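PDB 4G3H: arginase (RocF) from Helicobacter pylori, which probably hydrolyses L-arginine to L-ornithine and urea, using two manganese ions bound per subunit. Local coordinates for residues Leu231-Asp236 against Gln261-Leu266; Val277-Tyr282 against Glu300-Ile305; Met135-Val140 against Lys177-Phe182; Pro84-Ser89 against Phe95-Ala100. All blocks are in the same frame, centred on the assembly; numbering follows the deposited sequence.

In the fold
From the N terminus, contact 4 comes first, closing the short loop between strand 84-87 and the helix after it. Contact 3 follows with a longer loop, from 135-140 to 177-182, then contact 1, from 231-236 to 261-266, and last contact 2, from 277-282 to 300-305. They lie in series, none nesting in or crossing another, and all four reach the same parallel sheet. Helix 256-269 of contact 1 leads into strand 274-280 of contact 2, which lies in the sheet between the strands of contacts 1 and 4. Contacts 3 and 4 meet through Met139 and Val140 against Phe95 and Phe98; Phe182 of contact 3 touches Leu262 and Leu266 of contact 1.

Contact 1 of 4, residues Leu231-Asp236 against Gln261-Leu266; sequences LSLDLD and QLLGLL. With MN (manganese (II) ion), chain F; MN (manganese (II) ion), chain E.
The beta-alpha-beta unit of strand 228-234, helix 256-269 and strand 274-280 is packed here by four leucines: Leu231 and Leu233 of the strand against Leu263 and Leu266 of the helix. With CG anti to the backbone N (chi1 163°), Leu233 carries CD2 to the helix, 3.9 Å from Leu263 CD1, and the two side chains cross at about a right angle. Two residues back along the strand, Leu231 CD1 touches two helix residues one turn apart, Leu263 CD2 at 4.3 Å and Leu266 CD1 at 4.4 Å, both looser contacts. Leucine suits these places because its forked end can bridge the gap between a buried strand and a helix lying over the sheet. The short segments run antiparallel, at 173°, as expected where a helix carries the chain back to begin the next parallel strand. While Leu231 and Leu233 face the helix, the end of the same strand delivers ligands to the dinuclear manganese site. Asp234 OD2 bridges both ions, 2.3 Å from the manganese of chain F and 2.5 Å from that of chain E. Asp236 OD2 binds the chain F ion at 2.1 Å. The other oxygen of the bridging carboxylate, Asp234 OD1, accepts from Asp236 N at 2.9 Å, forming an Asx turn; the N-H meets it on the anti side, 34° out of the carboxylate plane. This bond helps fix the rotation of the bridge, and Ala117 N holds Asp236 OD1. Asp116 and His118 complete the protein ligands of the chain F ion, Asp116 and Asp120 those of the chain E ion.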
loop_
_atom_site.group_PDB
_atom_site.type_symbol
_atom_site.label_atom_id
_atom_site.label_comp_id
_atom_site.label_asym_id
_atom_site.label_seq_id
_atom_site.Cartn_x
_atom_site.Cartn_y
_atom_site.Cartn_z
ATOM N N LEU A 231 4.417 -5.657 0.184
ATOM C CA LEU A 231 4.667 -4.651 -0.852
ATOM C C LEU A 231 3.450 -3.745 -1.032
ATOM O O LEU A 231 2.331 -4.214 -1.273
ATOM C CB LEU A 231 5.025 -5.296 -2.200
ATOM C CG LEU A 231 5.527 -4.247 -3.215
ATOM C CD1 LEU A 231 6.567 -4.860 -4.138
ATOM C CD2 LEU A 231 4.357 -3.663 -4.014
ATOM N N SER A 232 3.677 -2.443 -0.907
ATOM C CA SER A 232 2.606 -1.472 -1.063
ATOM C C SER A 232 2.943 -0.542 -2.220
ATOM O O SER A 232 3.921 0.200 -2.167
ATOM C CB SER A 232 2.428 -0.670 0.226
ATOM O OG SER A 232 1.239 0.092 0.176
ATOM N N LEU A 233 2.122 -0.587 -3.263
ATOM C CA LEU A 233 2.343 0.225 -4.451
ATOM C C LEU A 233 1.304 1.318 -4.660
ATOM O O LEU A 233 0.111 1.035 -4.816
ATOM C CB LEU A 233 2.380 -0.669 -5.707
ATOM C CG LEU A 233 2.201 0.042 -7.069
ATOM C CD1 LEU A 233 3.318 1.058 -7.281
ATOM C CD2 LEU A 233 2.183 -0.967 -8.200
ATOM N N ASP A 234 1.780 2.561 -4.683
ATOM C CA ASP A 234 0.940 3.735 -4.920
ATOM C C ASP A 234 1.259 4.159 -6.358
ATOM O O ASP A 234 2.398 4.495 -6.669
ATOM C CB ASP A 234 1.312 4.865 -3.953
ATOM C CG ASP A 234 0.424 6.094 -4.115
ATOM O OD1 ASP A 234 -0.053 6.380 -5.243
ATOM O OD2 ASP A 234 0.213 6.789 -3.102
ATOM N N LEU A 235 0.255 4.157 -7.224
ATOM C CA LEU A 235 0.461 4.497 -8.624
ATOM C C LEU A 235 1.054 5.884 -8.894
ATOM O O LEU A 235 1.588 6.131 -9.976
ATOM C CB LEU A 235 -0.855 4.325 -9.393
ATOM C CG LEU A 235 -1.413 2.890 -9.423
ATOM C CD1 LEU A 235 -2.840 2.902 -9.954
ATOM C CD2 LEU A 235 -0.521 1.994 -10.283
ATOM N N ASP A 236 0.975 6.792 -7.929
ATOM C CA ASP A 236 1.532 8.114 -8.170
ATOM C C ASP A 236 3.063 8.101 -8.176
ATOM O O ASP A 236 3.697 9.154 -8.263
ATOM C CB ASP A 236 1.001 9.147 -7.161
ATOM C CG ASP A 236 1.413 8.856 -5.730
ATOM O OD1 ASP A 236 2.414 8.145 -5.502
ATOM O OD2 ASP A 236 0.732 9.369 -4.823
ATOM N N GLN A 261 9.670 -2.560 -14.803
ATOM C CA GLN A 261 10.978 -3.171 -14.622
ATOM C C GLN A 261 11.309 -3.308 -13.141
ATOM O O GLN A 261 11.747 -4.370 -12.696
ATOM C CB GLN A 261 12.056 -2.337 -15.315
ATOM C CG GLN A 261 12.167 -2.614 -16.798
ATOM C CD GLN A 261 12.783 -1.462 -17.556
ATOM O OE1 GLN A 261 13.823 -0.924 -17.155
ATOM N NE2 GLN A 261 12.151 -1.076 -18.663
ATOM N N LEU A 262 11.105 -2.235 -12.381
ATOM C CA LEU A 262 11.392 -2.278 -10.952
ATOM C C LEU A 262 10.509 -3.324 -10.280
ATOM O O LEU A 262 10.985 -4.119 -9.478
ATOM C CB LEU A 262 11.154 -0.915 -10.296
ATOM C CG LEU A 262 11.373 -0.886 -8.777
ATOM C CD1 LEU A 262 12.865 -1.099 -8.465
ATOM C CD2 LEU A 262 10.900 0.445 -8.202
ATOM N N LEU A 263 9.220 -3.319 -10.608
ATOM C CA LEU A 263 8.293 -4.278 -10.023
ATOM C C LEU A 263 8.685 -5.726 -10.295
ATOM O O LEU A 263 8.684 -6.556 -9.388
ATOM C CB LEU A 263 6.879 -4.038 -10.555
ATOM C CG LEU A 263 5.935 -3.246 -9.654
ATOM C CD1 LEU A 263 4.571 -3.155 -10.328
ATOM C CD2 LEU A 263 5.823 -3.935 -8.289
ATOM N N GLY A 264 9.012 -6.026 -11.547
ATOM C CA GLY A 264 9.394 -7.382 -11.907
ATOM C C GLY A 264 10.592 -7.895 -11.127
ATOM O O GLY A 264 10.606 -9.046 -10.678
ATOM N N LEU A 265 11.595 -7.036 -10.972
ATOM C CA LEU A 265 12.814 -7.379 -10.243
ATOM C C LEU A 265 12.545 -7.578 -8.753
ATOM O O LEU A 265 13.046 -8.524 -8.141
ATOM C CB LEU A 265 13.856 -6.277 -10.439
ATOM C CG LEU A 265 14.939 -6.506 -11.496
ATOM C CD1 LEU A 265 14.368 -7.175 -12.731
ATOM C CD2 LEU A 265 15.574 -5.165 -11.837
ATOM N N LEU A 266 11.756 -6.684 -8.166
ATOM C CA LEU A 266 11.443 -6.798 -6.752
ATOM C C LEU A 266 10.633 -8.064 -6.476
ATOM O O LEU A 266 10.870 -8.756 -5.483
ATOM C CB LEU A 266 10.656 -5.574 -6.268
ATOM C CG LEU A 266 11.374 -4.229 -6.111
ATOM C CD1 LEU A 266 10.378 -3.220 -5.588
ATOM C CD2 LEU A 266 12.545 -4.344 -5.149
HETATM MN MN MN F . 1.292 8.840 -2.864
HETATM MN MN MN E . 0.682 6.993 -0.678
#

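Contact 2 of 4, residues Val277-Tyr282 against Glu300-Ile305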
loop_
_atom_site.group_PDB
_atom_site.type_symbol
_atom_site.label_atom_id
_atom_site.label_comp_id
_atom_site.label_asym_id
_atom_site.label_seq_id
_atom_site.Cartn_x
_atom_site.Cartn_y
_atom_site.Cartn_z
ATOM N N VAL A 277 0.557 -8.078 -1.608
ATOM C CA VAL A 277 0.778 -6.928 -2.465
ATOM C C VAL A 277 -0.465 -6.049 -2.460
ATOM O O VAL A 277 -1.594 -6.527 -2.646
ATOM C CB VAL A 277 1.101 -7.320 -3.913
ATOM C CG1 VAL A 277 1.262 -6.060 -4.745
ATOM C CG2 VAL A 277 2.391 -8.155 -3.966
ATOM N N GLU A 278 -0.239 -4.761 -2.234
ATOM C CA GLU A 278 -1.294 -3.767 -2.197
ATOM C C GLU A 278 -1.046 -2.756 -3.320
ATOM O O GLU A 278 0.064 -2.223 -3.442
ATOM C CB GLU A 278 -1.261 -3.040 -0.845
ATOM C CG GLU A 278 -2.300 -1.939 -0.667
ATOM C CD GLU A 278 -1.907 -0.930 0.407
ATOM O OE1 GLU A 278 -1.043 -1.247 1.252
ATOM O OE2 GLU A 278 -2.467 0.185 0.413
ATOM N N VAL A 279 -2.056 -2.511 -4.150
ATOM C CA VAL A 279 -1.931 -1.524 -5.228
ATOM C C VAL A 279 -3.037 -0.532 -4.926
ATOM O O VAL A 279 -4.194 -0.912 -4.757
ATOM C CB VAL A 279 -2.112 -2.149 -6.635
ATOM C CG1 VAL A 279 -1.956 -1.066 -7.704
ATOM C CG2 VAL A 279 -1.070 -3.235 -6.860
ATOM N N THR A 280 -2.685 0.743 -4.852
ATOM C CA THR A 280 -3.658 1.746 -4.453
ATOM C C THR A 280 -3.576 3.073 -5.201
ATOM O O THR A 280 -2.671 3.305 -5.999
ATOM C CB THR A 280 -3.475 2.021 -2.942
ATOM O OG1 THR A 280 -4.585 2.763 -2.430
ATOM C CG2 THR A 280 -2.184 2.814 -2.718
ATOM N N GLU A 281 -4.545 3.939 -4.918
ATOM C CA GLU A 281 -4.628 5.271 -5.505
ATOM C C GLU A 281 -4.882 5.317 -7.006
ATOM O O GLU A 281 -4.241 6.075 -7.739
ATOM C CB GLU A 281 -3.369 6.078 -5.163
ATOM C CG GLU A 281 -3.179 6.366 -3.666
ATOM C CD GLU A 281 -4.293 7.222 -3.063
ATOM O OE1 GLU A 281 -4.980 7.940 -3.817
ATOM O OE2 GLU A 281 -4.475 7.191 -1.829
ATOM N N TYR A 282 -5.801 4.484 -7.472
ATOM C CA TYR A 282 -6.174 4.520 -8.873
ATOM C C TYR A 282 -7.478 5.301 -8.883
ATOM O O TYR A 282 -8.488 4.823 -8.379
ATOM C CB TYR A 282 -6.407 3.122 -9.438
ATOM C CG TYR A 282 -7.006 3.155 -10.821
ATOM C CD1 TYR A 282 -6.430 3.928 -11.828
ATOM C CD2 TYR A 282 -8.161 2.444 -11.119
ATOM C CE1 TYR A 282 -6.990 3.998 -13.094
ATOM C CE2 TYR A 282 -8.734 2.503 -12.387
ATOM C CZ TYR A 282 -8.141 3.286 -13.370
ATOM O OH TYR A 282 -8.698 3.366 -14.623
ATOM N N GLU A 300 -2.220 -3.754 -16.698
ATOM C CA GLU A 300 -0.976 -4.431 -17.050
ATOM C C GLU A 300 -0.108 -4.600 -15.805
ATOM O O GLU A 300 0.556 -5.622 -15.640
ATOM C CB GLU A 300 -0.227 -3.645 -18.128
ATOM C CG GLU A 300 -0.858 -3.774 -19.510
ATOM C CD GLU A 300 -0.197 -2.889 -20.551
ATOM O OE1 GLU A 300 1.050 -2.877 -20.624
ATOM O OE2 GLU A 300 -0.930 -2.215 -21.304
ATOM N N ILE A 301 -0.122 -3.600 -14.929
ATOM C CA ILE A 301 0.628 -3.667 -13.676
ATOM C C ILE A 301 0.079 -4.869 -12.901
ATOM O O ILE A 301 0.831 -5.689 -12.365
ATOM C CB ILE A 301 0.400 -2.404 -12.805
ATOM C CG1 ILE A 301 0.760 -1.136 -13.585
ATOM C CG2 ILE A 301 1.215 -2.502 -11.522
ATOM C CD1 ILE A 301 2.223 -0.974 -13.870
ATOM N N LEU A 302 -1.245 -4.962 -12.853
ATOM C CA LEU A 302 -1.915 -6.049 -12.147
ATOM C C LEU A 302 -1.586 -7.419 -12.748
ATOM O O LEU A 302 -1.293 -8.357 -12.004
ATOM C CB LEU A 302 -3.433 -5.804 -12.117
ATOM C CG LEU A 302 -4.070 -5.096 -10.899
ATOM C CD1 LEU A 302 -3.019 -4.414 -10.018
ATOM C CD2 LEU A 302 -5.104 -4.090 -11.387
ATOM N N ASP A 303 -1.624 -7.538 -14.078
ATOM C CA ASP A 303 -1.282 -8.809 -14.729
ATOM C C ASP A 303 0.128 -9.237 -14.335
ATOM O O ASP A 303 0.377 -10.403 -14.043
ATOM C CB ASP A 303 -1.319 -8.699 -16.257
ATOM C CG ASP A 303 -2.711 -8.495 -16.801
ATOM O OD1 ASP A 303 -3.672 -9.045 -16.222
ATOM O OD2 ASP A 303 -2.838 -7.792 -17.827
ATOM N N LEU A 304 1.050 -8.282 -14.353
ATOM C CA LEU A 304 2.435 -8.545 -14.003
ATOM C C LEU A 304 2.555 -9.057 -12.566
ATOM O O LEU A 304 3.275 -10.018 -12.298
ATOM C CB LEU A 304 3.257 -7.267 -14.191
ATOM C CG LEU A 304 4.757 -7.289 -13.897
ATOM C CD1 LEU A 304 5.430 -6.167 -14.653
ATOM C CD2 LEU A 304 5.000 -7.142 -12.414
ATOM N N ILE A 305 1.853 -8.412 -11.642
ATOM C CA ILE A 305 1.890 -8.826 -10.242
ATOM C C ILE A 305 1.262 -10.202 -10.068
ATOM O O ILE A 305 1.828 -11.085 -9.415
ATOM C CB ILE A 305 1.114 -7.846 -9.352
ATOM C CG1 ILE A 305 1.762 -6.463 -9.415
ATOM C CG2 ILE A 305 1.050 -8.383 -7.926
ATOM C CD1 ILE A 305 0.990 -5.391 -8.671
#
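With chi1 at -179°, Val279 has CG1 anti to its backbone N and CG2 anti to the carbonyl carbon, and it is CG2 that meets Ile305 and Leu302 of the helix. Ile305 answers with an outstretched CG1 branch: CG1 lies anti to the carbonyl carbon and chi2 of 174° carries CD1 straight on toward the strand. Val279 CG2 and Ile305 CD1 are pressed to 3.5 Å, closer than methyl groups usually come. The same Val279 CG2 touches Leu302 CD1 at 3.9 Å, so one methyl fits between two helix residues three positions apart. The other branch of Ile305 is used as well, its CG2 resting 3.9 Å from Val277 CG1, while CD1 reaches Val277 CG1 at 4.0 Å. Both arms of a beta-branched residue are thus engaged. Valine suits the strand side, where two short branches present a compact surface; isoleucine on the helix adds the longer arm that spans the gap. These residues join strand 274-280, in the parallel beta sheet of this alpha/beta fold, to helix 293-309, the last helix of the modelled chain, whose segment runs antiparallel to the strand at 180°, with axes 10.8 Å apart. Glu278, between the two valines, points away from the helix, and its OE1 is hydrogen-bonded to Tyr230 OH. On the helix side, Leu302 also packs against Leu24 of helix 16-30. Ile301 and Leu304 turn to helix 256-269, touching Leu263 and Leu267 respectively, and Ile301 also touches Leu233 of the neighbouring strand 228-234.

Contact 3 of 4, residues Met135-Val140 against Lys177-Phe182; sequences MPLGMV and KCLVYF
Leu137 CD1 is the methyl on which this contact turns, for it meets both Tyr181 and Leu179 of the strand. It comes to 3.2 Å from Tyr181 OH and 3.4 Å from Tyr181 CE1, a tight fit at the phenol end of the ring, approached obliquely. The two side chains arrive from opposite directions, one from the helix and one from the sheet. Leu179 adds a looser contact, its CD1 lying 4.0 Å from Leu137 CD1. An extended side chain (chi1 -74°, chi2 -177°) lets Leu137 push CD1 out toward the strand. Leucine suits this place, since one slender methyl can reach two strand residues at once. In the next shell, Leu137 also rests against Tyr114 of strand 110-115 and Met94 of helix 94-104. The short helix 136-140 that carries it begins after Met135 at the N-cap position. Pro136 fits its first turn, where a missing N-H costs nothing, and Val140 N bonds to Pro136 O at 2.9 Å. On the other side of the contact, strand 179-182 lies between strands 110-115 and 202-203, parallel to both. Tyrosine suits its position by having two uses: its ring carbons give apolar contact, while its buried hydroxyl is hydrogen-bonded to the backbone O of Ala119, which sits between the manganese ligands His118 and Asp120. Tyr181 thus probably acts as a second-shell residue of the dinuclear manganese site, which lies, as in other arginases, at the C-terminal end of the parallel strands.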
loop_
_atom_site.group_PDB
_atom_site.type_symbol
_atom_site.label_atom_id
_atom_site.label_comp_id
_atom_site.label_asym_id
_atom_site.label_seq_id
_atom_site.Cartn_x
_atom_site.Cartn_y
_atom_site.Cartn_z
ATOM N N MET A 135 -1.340 9.584 6.673
ATOM C CA MET A 135 -0.137 9.220 7.414
ATOM C C MET A 135 -0.149 7.772 7.916
ATOM O O MET A 135 0.141 7.507 9.090
ATOM C CB MET A 135 0.031 10.164 8.601
ATOM C CG MET A 135 -1.251 10.376 9.389
ATOM S SD MET A 135 -0.966 11.096 11.014
ATOM C CE MET A 135 -0.314 12.701 10.576
ATOM N N PRO A 136 -0.473 6.811 7.033
ATOM C CA PRO A 136 -0.496 5.412 7.469
ATOM C C PRO A 136 0.841 4.939 8.033
ATOM O O PRO A 136 0.878 4.240 9.041
ATOM C CB PRO A 136 -0.904 4.657 6.199
ATOM C CG PRO A 136 -0.375 5.521 5.103
ATOM C CD PRO A 136 -0.731 6.913 5.586
ATOM N N LEU A 137 1.937 5.323 7.386
ATOM C CA LEU A 137 3.254 4.910 7.856
ATOM C C LEU A 137 3.631 5.623 9.153
ATOM O O LEU A 137 4.338 5.060 9.992
ATOM C CB LEU A 137 4.320 5.158 6.780
ATOM C CG LEU A 137 4.293 4.165 5.606
ATOM C CD1 LEU A 137 5.427 4.466 4.647
ATOM C CD2 LEU A 137 4.416 2.732 6.140
ATOM N N GLY A 138 3.153 6.854 9.315
ATOM C CA GLY A 138 3.434 7.600 10.526
ATOM C C GLY A 138 2.797 6.898 11.712
ATOM O O GLY A 138 3.295 6.976 12.836
ATOM N N MET A 139 1.688 6.206 11.459
ATOM C CA MET A 139 0.971 5.477 12.500
ATOM C C MET A 139 1.592 4.099 12.701
ATOM O O MET A 139 1.611 3.571 13.812
ATOM C CB MET A 139 -0.501 5.331 12.118
ATOM C CG MET A 139 -1.214 6.656 11.911
ATOM S SD MET A 139 -2.919 6.410 11.405
ATOM C CE MET A 139 -3.509 5.526 12.817
ATOM N N VAL A 140 2.090 3.511 11.618
ATOM C CA VAL A 140 2.726 2.204 11.704
ATOM C C VAL A 140 4.043 2.349 12.454
ATOM O O VAL A 140 4.430 1.465 13.220
ATOM C CB VAL A 140 3.008 1.620 10.296
ATOM C CG1 VAL A 140 4.023 0.489 10.387
ATOM C CG2 VAL A 140 1.713 1.104 9.680
ATOM N N LYS A 177 14.420 0.624 9.641
ATOM C CA LYS A 177 15.438 0.308 8.644
ATOM C C LYS A 177 14.978 -0.766 7.664
ATOM O O LYS A 177 15.647 -1.028 6.666
ATOM C CB LYS A 177 16.716 -0.151 9.343
ATOM C CG LYS A 177 17.434 0.949 10.105
ATOM C CD LYS A 177 18.376 0.357 11.138
ATOM C CE LYS A 177 19.628 1.196 11.272
ATOM N NZ LYS A 177 20.421 1.147 10.011
ATOM N N CYS A 178 13.837 -1.385 7.947
ATOM C CA CYS A 178 13.294 -2.421 7.078
ATOM C C CYS A 178 12.116 -1.911 6.236
ATOM O O CYS A 178 11.380 -2.688 5.617
ATOM C CB CYS A 178 12.899 -3.635 7.916
ATOM S SG CYS A 178 14.352 -4.404 8.704
ATOM N N LEU A 179 11.946 -0.593 6.233
ATOM C CA LEU A 179 10.921 0.068 5.441
ATOM C C LEU A 179 11.754 0.639 4.308
ATOM O O LEU A 179 12.695 1.393 4.553
ATOM C CB LEU A 179 10.257 1.200 6.238
ATOM C CG LEU A 179 9.601 2.352 5.454
ATOM C CD1 LEU A 179 8.484 1.837 4.552
ATOM C CD2 LEU A 179 9.049 3.378 6.437
ATOM N N VAL A 180 11.437 0.260 3.074
ATOM C CA VAL A 180 12.203 0.748 1.938
ATOM C C VAL A 180 11.343 1.575 0.990
ATOM O O VAL A 180 10.400 1.070 0.373
ATOM C CB VAL A 180 12.844 -0.425 1.159
ATOM C CG1 VAL A 180 13.765 0.114 0.066
ATOM C CG2 VAL A 180 13.618 -1.328 2.117
ATOM N N TYR A 181 11.678 2.855 0.884
ATOM C CA TYR A 181 10.947 3.776 0.023
ATOM C C TYR A 181 11.488 3.777 -1.401
ATOM O O TYR A 181 12.698 3.779 -1.611
ATOM C CB TYR A 181 11.042 5.200 0.572
ATOM C CG TYR A 181 10.127 5.523 1.729
ATOM C CD1 TYR A 181 8.741 5.361 1.618
ATOM C CD2 TYR A 181 10.637 6.088 2.903
ATOM C CE1 TYR A 181 7.884 5.765 2.644
ATOM C CE2 TYR A 181 9.797 6.494 3.929
ATOM C CZ TYR A 181 8.419 6.337 3.795
ATOM O OH TYR A 181 7.583 6.791 4.796
ATOM N N PHE A 182 10.586 3.799 -2.375
ATOM C CA PHE A 182 10.970 3.827 -3.783
ATOM C C PHE A 182 10.246 4.968 -4.487
ATOM O O PHE A 182 9.016 5.016 -4.483
ATOM C CB PHE A 182 10.598 2.506 -4.468
ATOM C CG PHE A 182 11.343 1.308 -3.939
ATOM C CD1 PHE A 182 12.583 0.953 -4.469
ATOM C CD2 PHE A 182 10.804 0.534 -2.912
ATOM C CE1 PHE A 182 13.276 -0.157 -3.985
ATOM C CE2 PHE A 182 11.490 -0.577 -2.420
ATOM C CZ PHE A 182 12.729 -0.923 -2.960
#

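Contact 4 of 4, residues Pro84-Ser89 against Phe95-Ala100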
loop_
_atom_site.group_PDB
_atom_site.type_symbol
_atom_site.label_atom_id
_atom_site.label_comp_id
_atom_site.label_asym_id
_atom_site.label_seq_id
_atom_site.Cartn_x
_atom_site.Cartn_y
_atom_site.Cartn_z
ATOM N N PRO A 84 -2.619 -12.888 -1.331
ATOM C CA PRO A 84 -3.610 -11.821 -1.464
ATOM C C PRO A 84 -3.187 -10.593 -2.272
ATOM O O PRO A 84 -2.115 -10.015 -2.051
ATOM C CB PRO A 84 -3.891 -11.463 -0.016
ATOM C CG PRO A 84 -2.492 -11.502 0.569
ATOM C CD PRO A 84 -1.872 -12.750 -0.065
ATOM N N LEU A 85 -4.032 -10.204 -3.217
ATOM C CA LEU A 85 -3.790 -9.003 -4.008
ATOM C C LEU A 85 -4.819 -8.027 -3.445
ATOM O O LEU A 85 -6.024 -8.259 -3.540
ATOM C CB LEU A 85 -4.044 -9.254 -5.495
ATOM C CG LEU A 85 -3.977 -7.982 -6.343
ATOM C CD1 LEU A 85 -2.664 -7.256 -6.110
ATOM C CD2 LEU A 85 -4.142 -8.347 -7.801
ATOM N N ILE A 86 -4.342 -6.938 -2.856
ATOM C CA ILE A 86 -5.230 -5.973 -2.220
ATOM C C ILE A 86 -5.363 -4.605 -2.893
ATOM O O ILE A 86 -4.401 -3.842 -2.964
ATOM C CB ILE A 86 -4.782 -5.740 -0.760
ATOM C CG1 ILE A 86 -4.633 -7.087 -0.049
ATOM C CG2 ILE A 86 -5.791 -4.860 -0.034
ATOM C CD1 ILE A 86 -3.764 -7.024 1.170
ATOM N N LEU A 87 -6.482 -4.331 -3.353
ATOM C CA LEU A 87 -6.888 -3.070 -3.782
ATOM C C LEU A 87 -7.496 -2.196 -2.724
ATOM O O LEU A 87 -8.539 -2.197 -2.551
ATOM C CB LEU A 87 -7.611 -3.087 -5.110
ATOM C CG LEU A 87 -7.339 -4.134 -6.125
ATOM C CD1 LEU A 87 -8.177 -4.391 -7.021
ATOM C CD2 LEU A 87 -6.266 -3.867 -6.739
ATOM N N SER A 88 -6.656 -1.451 -2.134
ATOM C CA SER A 88 -6.826 -0.618 -1.034
ATOM C C SER A 88 -7.679 0.642 -1.101
ATOM O O SER A 88 -7.962 1.101 -0.240
ATOM C CB SER A 88 -5.589 -0.472 -0.238
ATOM O OG SER A 88 -4.763 0.337 -0.686
ATOM N N SER A 89 -7.869 1.091 -2.317
ATOM C CA SER A 89 -8.482 2.214 -2.812
ATOM C C SER A 89 -7.692 3.457 -2.525
ATOM O O SER A 89 -7.280 3.894 -3.254
ATOM C CB SER A 89 -9.886 2.399 -2.282
ATOM O OG SER A 89 -10.601 3.295 -2.834
ATOM N N PHE A 95 -2.956 1.434 6.758
ATOM C CA PHE A 95 -2.763 1.266 8.195
ATOM C C PHE A 95 -3.540 0.070 8.738
ATOM O O PHE A 95 -2.949 -0.876 9.265
ATOM C CB PHE A 95 -3.191 2.522 8.961
ATOM C CG PHE A 95 -3.121 2.361 10.452
ATOM C CD1 PHE A 95 -1.900 2.136 11.081
ATOM C CD2 PHE A 95 -4.277 2.379 11.224
ATOM C CE1 PHE A 95 -1.830 1.925 12.456
ATOM C CE2 PHE A 95 -4.219 2.168 12.607
ATOM C CZ PHE A 95 -2.992 1.940 13.219
ATOM N N GLY A 96 -4.863 0.122 8.614
ATOM C CA GLY A 96 -5.694 -0.965 9.101
ATOM C C GLY A 96 -5.319 -2.302 8.484
ATOM O O GLY A 96 -5.280 -3.323 9.169
ATOM N N ILE A 97 -5.033 -2.302 7.188
ATOM C CA ILE A 97 -4.660 -3.531 6.492
ATOM C C ILE A 97 -3.347 -4.116 7.034
ATOM O O ILE A 97 -3.244 -5.322 7.293
ATOM C CB ILE A 97 -4.494 -3.275 4.968
ATOM C CG1 ILE A 97 -5.848 -2.928 4.345
ATOM C CG2 ILE A 97 -3.906 -4.501 4.288
ATOM C CD1 ILE A 97 -5.752 -2.438 2.914
ATOM N N PHE A 98 -2.348 -3.254 7.200
ATOM C CA PHE A 98 -1.040 -3.685 7.676
ATOM C C PHE A 98 -1.063 -4.135 9.139
ATOM O O PHE A 98 -0.346 -5.067 9.512
ATOM C CB PHE A 98 -0.011 -2.564 7.479
ATOM C CG PHE A 98 1.408 -3.009 7.667
ATOM C CD1 PHE A 98 1.976 -3.941 6.807
ATOM C CD2 PHE A 98 2.177 -2.509 8.720
ATOM C CE1 PHE A 98 3.292 -4.373 6.995
ATOM C CE2 PHE A 98 3.487 -2.933 8.915
ATOM C CZ PHE A 98 4.047 -3.867 8.053
ATOM N N GLN A 99 -1.876 -3.479 9.965
ATOM C CA GLN A 99 -1.978 -3.865 11.366
ATOM C C GLN A 99 -2.521 -5.291 11.425
ATOM O O GLN A 99 -2.088 -6.099 12.254
ATOM C CB GLN A 99 -2.907 -2.925 12.141
ATOM C CG GLN A 99 -2.354 -1.518 12.356
ATOM C CD GLN A 99 -0.978 -1.512 13.011
ATOM O OE1 GLN A 99 0.046 -1.584 12.336
ATOM N NE2 GLN A 99 -0.954 -1.435 14.334
ATOM N N ALA A 100 -3.466 -5.602 10.542
ATOM C CA ALA A 100 -4.039 -6.944 10.499
ATOM C C ALA A 100 -2.939 -7.922 10.083
ATOM O O ALA A 100 -2.835 -9.028 10.615
ATOM C CB ALA A 100 -5.182 -6.991 9.506
#
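This is a small, buried apolar contact between a strand and the helix that directly follows it: Ile97 of helix 94-104 lies against Ile86 of strand 84-87 and Ser88, two residues on. Ile97 CD1 does most of the touching, 3.8 Å from Ile86 CG2 and 3.7 Å from Ser88 CB. A second pair of methyls, Ile86 CD1 and Ile97 CG2, meets at 4.0 Å, because the two isoleucines slide past each other in opposite directions, each setting its long arm beside the other's short one. In Ile97 the long arm is fully extended (chi1 -67°, chi2 170°), placing CD1 at its far end, next to the serine. The long arm of Ile86 is extended too, and its CD1 passes Ile97 on the side of the CG2 branch, so that both branches of both residues are in use. Isoleucine serves well on both sides, since two branches of unequal length let such a pair interlock. The helix is the connection of a beta-alpha-beta crossover from strand 84-87 to strand 110-115, which is parallel to it but separated from it in the sheet by strands 274-280 and 228-234. Phe78 of helix 59-78 packs on both isoleucines. Ser88 fits a boundary between apolar and polar surroundings: its CB is offered to Ile97, while its OG, buried with the rest of the residue, is satisfied by a hydrogen bond to Glu278 OE2 on the adjacent strand 274-280.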